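Local atomic coordinates of cell division protein FtsX (Streptococcus pneumoniae, PDB entry 6HE6), a protein that forms the membrane part of the FtsEX complex in cell division and, through its large extracellular loop, interacts with the peptidoglycan hydrolase PcsB. Residues R11-I16 with A88-A93. Numbering follows the deposited sequence.
Sequences RVVVYI and AYIVEA
Val14 O accepts the backbone N-H of Tyr89 at 2.8 Å from Tyr89 N, and the CA-H of Ala88 adds a weaker contact to the same oxygen, with Ala88 CA 3.1 Å away. Val14 N returns the bond to Tyr89 O, and Val12 and Val91 repeat the reciprocal pair; Val91 N to Val12 O, at 2.7 Å, is the shortest of the four. Val12-Val91 and Val14-Tyr89 are thus hydrogen-bonded pairs of an antiparallel ladder between strands 11-16 and 88-93, and the bonds satisfy backbone groups that would be costly to bury.

Val12, Val14, Tyr89 and Val91 share one face. Beta-branched valine suits an extended strand. In Val14, CG1 is anti to the backbone N (chi1 178°), which places CG2 beside that nitrogen, and Val14 CG2 meets Val91 CG2 at 3.9 Å. Ile16 reaches the same layer from the strand end, Ile16 CD1 meeting the Tyr89 ring obliquely, 3.7 Å from Tyr89 CE2. Tyrosine serves here because its ring packs with apolar groups while its hydroxyl finds a polar partner, Asp22.

On the other face the small Ala88 lets the Tyr15 ring come close, with Ala88 CB 3.8 Å from Tyr15 CD1, and Val13 CG1 touches the same methyl. Val13 and Ile90 lie side by side, the longer isoleucine, bent at chi2 (-71°), bringing CD1 near both valine methyls. Beyond them, Arg11 CG is 4.0 Å from Ile90 CG2, while Arg11 NH1 hydrogen-bonds the side chain of Asn8.

The two strands are the central pair of the four-stranded antiparallel sheet of the FtsX extracellular domain, flanked by 52-58 beside 88-93 and by 112-116 beside 11-16; helix 41-47 packs on the Val14, Tyr89 and Val91 face through Leu46.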
ATOM      1  N   ARG A  11      -5.542 -12.109  -1.976  1.00 61.52           N
ATOM      2  CA  ARG A  11      -5.163 -10.743  -1.654  1.00 61.88           C
ATOM      3  C   ARG A  11      -4.050 -10.756  -0.614  1.00 64.87           C
ATOM      4  O   ARG A  11      -4.106 -11.513   0.362  1.00 62.16           O
ATOM      5  CB  ARG A  11      -6.386  -9.970  -1.163  1.00 68.30           C
ATOM      6  CG  ARG A  11      -6.136  -8.561  -0.671  1.00 71.53           C
ATOM      7  CD  ARG A  11      -6.899  -8.312   0.623  1.00 82.84           C
ATOM      8  NE  ARG A  11      -6.147  -8.829   1.763  1.00 99.58           N
ATOM      9  CZ  ARG A  11      -6.477  -9.919   2.449  1.00107.37           C
ATOM     10  NH1 ARG A  11      -7.560 -10.612   2.115  1.00108.93           N
ATOM     11  NH2 ARG A  11      -5.722 -10.321   3.466  1.00107.88           N
ATOM     12  N   VAL A  12      -3.017  -9.950  -0.851  1.00 61.37           N
ATOM     13  CA  VAL A  12      -1.988  -9.672   0.138  1.00 56.89           C
ATOM     14  C   VAL A  12      -1.860  -8.162   0.249  1.00 57.61           C
ATOM     15  O   VAL A  12      -1.828  -7.460  -0.767  1.00 53.60           O
ATOM     16  CB  VAL A  12      -0.628 -10.302  -0.223  1.00 58.40           C
ATOM     17  CG1 VAL A  12       0.431  -9.852   0.751  1.00 58.63           C
ATOM     18  CG2 VAL A  12      -0.713 -11.811  -0.203  1.00 69.57           C
ATOM     19  N   VAL A  13      -1.819  -7.659   1.479  1.00 60.36           N
ATOM     20  CA  VAL A  13      -1.724  -6.230   1.739  1.00 52.70           C
ATOM     21  C   VAL A  13      -0.324  -5.955   2.253  1.00 52.83           C
ATOM     22  O   VAL A  13       0.144  -6.614   3.189  1.00 53.03           O
ATOM     23  CB  VAL A  13      -2.787  -5.749   2.745  1.00 60.28           C
ATOM     24  CG1 VAL A  13      -2.677  -4.256   2.936  1.00 51.78           C
ATOM     25  CG2 VAL A  13      -4.170  -6.113   2.267  1.00 63.73           C
ATOM     26  N   VAL A  14       0.350  -5.003   1.624  1.00 55.98           N
ATOM     27  CA  VAL A  14       1.731  -4.674   1.924  1.00 57.87           C
ATOM     28  C   VAL A  14       1.760  -3.244   2.445  1.00 57.02           C
ATOM     29  O   VAL A  14       1.498  -2.304   1.690  1.00 54.25           O
ATOM     30  CB  VAL A  14       2.629  -4.833   0.694  1.00 53.51           C
ATOM     31  CG1 VAL A  14       4.067  -4.437   1.038  1.00 51.00           C
ATOM     32  CG2 VAL A  14       2.583  -6.248   0.209  1.00 49.82           C
ATOM     33  N   TYR A  15       2.083  -3.075   3.729  1.00 53.67           N
ATOM     34  CA  TYR A  15       2.097  -1.761   4.365  1.00 57.26           C
ATOM     35  C   TYR A  15       3.471  -1.124   4.253  1.00 57.09           C
ATOM     36  O   TYR A  15       4.488  -1.790   4.449  1.00 63.07           O
ATOM     37  CB  TYR A  15       1.686  -1.865   5.837  1.00 58.86           C
ATOM     38  CG  TYR A  15       0.274  -2.331   5.982  1.00 54.61           C
ATOM     39  CD1 TYR A  15      -0.779  -1.451   5.821  1.00 51.82           C
ATOM     40  CD2 TYR A  15      -0.016  -3.656   6.237  1.00 60.68           C
ATOM     41  CE1 TYR A  15      -2.085  -1.874   5.922  1.00 55.51           C
ATOM     42  CE2 TYR A  15      -1.317  -4.087   6.345  1.00 60.60           C
ATOM     43  CZ  TYR A  15      -2.348  -3.188   6.180  1.00 58.23           C
ATOM     44  OH  TYR A  15      -3.646  -3.614   6.292  1.00 68.65           O
ATOM     45  N   ILE A  16       3.496   0.169   3.934  1.00 54.33           N
ATOM     46  CA  ILE A  16       4.728   0.890   3.632  1.00 49.61           C
ATOM     47  C   ILE A  16       5.157   1.636   4.886  1.00 59.62           C
ATOM     48  O   ILE A  16       4.304   2.168   5.612  1.00 58.62           O
ATOM     49  CB  ILE A  16       4.537   1.867   2.452  1.00 58.15           C
ATOM     50  CG1 ILE A  16       4.088   1.128   1.199  1.00 61.21           C
ATOM     51  CG2 ILE A  16       5.838   2.619   2.143  1.00 57.07           C
ATOM     52  CD1 ILE A  16       3.325   2.011   0.239  1.00 65.97           C
ATOM     53  N   ALA A  88      -0.442   1.574   1.682  1.00 48.73           N
ATOM     54  CA  ALA A  88      -0.379   0.144   1.445  1.00 52.78           C
ATOM     55  C   ALA A  88      -0.463  -0.134  -0.046  1.00 52.41           C
ATOM     56  O   ALA A  88      -1.008   0.659  -0.815  1.00 47.70           O
ATOM     57  CB  ALA A  88      -1.507  -0.594   2.187  1.00 48.97           C
ATOM     58  N   TYR A  89       0.082  -1.283  -0.450  1.00 41.52           N
ATOM     59  CA  TYR A  89      -0.187  -1.836  -1.770  1.00 41.42           C
ATOM     60  C   TYR A  89      -1.095  -3.049  -1.607  1.00 48.16           C
ATOM     61  O   TYR A  89      -0.887  -3.882  -0.716  1.00 49.72           O
ATOM     62  CB  TYR A  89       1.114  -2.232  -2.501  1.00 46.97           C
ATOM     63  CG  TYR A  89       1.839  -1.040  -3.097  1.00 49.17           C
ATOM     64  CD1 TYR A  89       1.295  -0.333  -4.167  1.00 47.30           C
ATOM     65  CD2 TYR A  89       3.050  -0.613  -2.581  1.00 41.61           C
ATOM     66  CE1 TYR A  89       1.957   0.753  -4.716  1.00 44.18           C
ATOM     67  CE2 TYR A  89       3.714   0.480  -3.116  1.00 47.25           C
ATOM     68  CZ  TYR A  89       3.152   1.161  -4.176  1.00 44.48           C
ATOM     69  OH  TYR A  89       3.784   2.254  -4.696  1.00 51.94           O
ATOM     70  N   ILE A  90      -2.102  -3.141  -2.459  1.00 41.83           N
ATOM     71  CA  ILE A  90      -3.013  -4.279  -2.474  1.00 45.77           C
ATOM     72  C   ILE A  90      -2.535  -5.179  -3.601  1.00 50.61           C
ATOM     73  O   ILE A  90      -2.627  -4.814  -4.777  1.00 46.17           O
ATOM     74  CB  ILE A  90      -4.475  -3.845  -2.662  1.00 52.67           C
ATOM     75  CG1 ILE A  90      -4.852  -2.684  -1.743  1.00 59.98           C
ATOM     76  CG2 ILE A  90      -5.411  -5.036  -2.457  1.00 56.72           C
ATOM     77  CD1 ILE A  90      -4.964  -3.036  -0.259  1.00 60.15           C
ATOM     78  N   VAL A  91      -1.970  -6.327  -3.246  1.00 47.83           N
ATOM     79  CA  VAL A  91      -1.335  -7.228  -4.204  1.00 44.96           C
ATOM     80  C   VAL A  91      -2.279  -8.388  -4.471  1.00 53.72           C
ATOM     81  O   VAL A  91      -2.833  -8.974  -3.531  1.00 56.00           O
ATOM     82  CB  VAL A  91       0.019  -7.735  -3.680  1.00 47.58           C
ATOM     83  CG1 VAL A  91       0.686  -8.684  -4.684  1.00 54.18           C
ATOM     84  CG2 VAL A  91       0.966  -6.551  -3.324  1.00 46.99           C
ATOM     85  N   GLU A  92      -2.465  -8.714  -5.753  1.00 46.02           N
ATOM     86  CA  GLU A  92      -3.268  -9.851  -6.177  1.00 51.45           C
ATOM     87  C   GLU A  92      -2.339 -10.964  -6.647  1.00 52.65           C
ATOM     88  O   GLU A  92      -1.571 -10.768  -7.594  1.00 56.67           O
ATOM     89  CB  GLU A  92      -4.223  -9.440  -7.298  1.00 59.67           C
ATOM     90  CG  GLU A  92      -5.000 -10.603  -7.913  1.00 69.37           C
ATOM     91  CD  GLU A  92      -5.835 -10.163  -9.098  1.00 80.53           C
ATOM     92  OE1 GLU A  92      -5.523  -9.092  -9.658  1.00 85.76           O
ATOM     93  OE2 GLU A  92      -6.793 -10.876  -9.470  1.00 82.02           O
ATOM     94  N   ALA A  93      -2.407 -12.121  -5.983  1.00 52.20           N
ATOM     95  CA  ALA A  93      -1.627 -13.299  -6.352  1.00 57.79           C
ATOM     96  C   ALA A  93      -2.243 -13.996  -7.564  1.00 62.65           C
ATOM     97  O   ALA A  93      -3.410 -13.801  -7.884  1.00 61.07           O
ATOM     98  CB  ALA A  93      -1.547 -14.292  -5.190  1.00 53.48           C
TER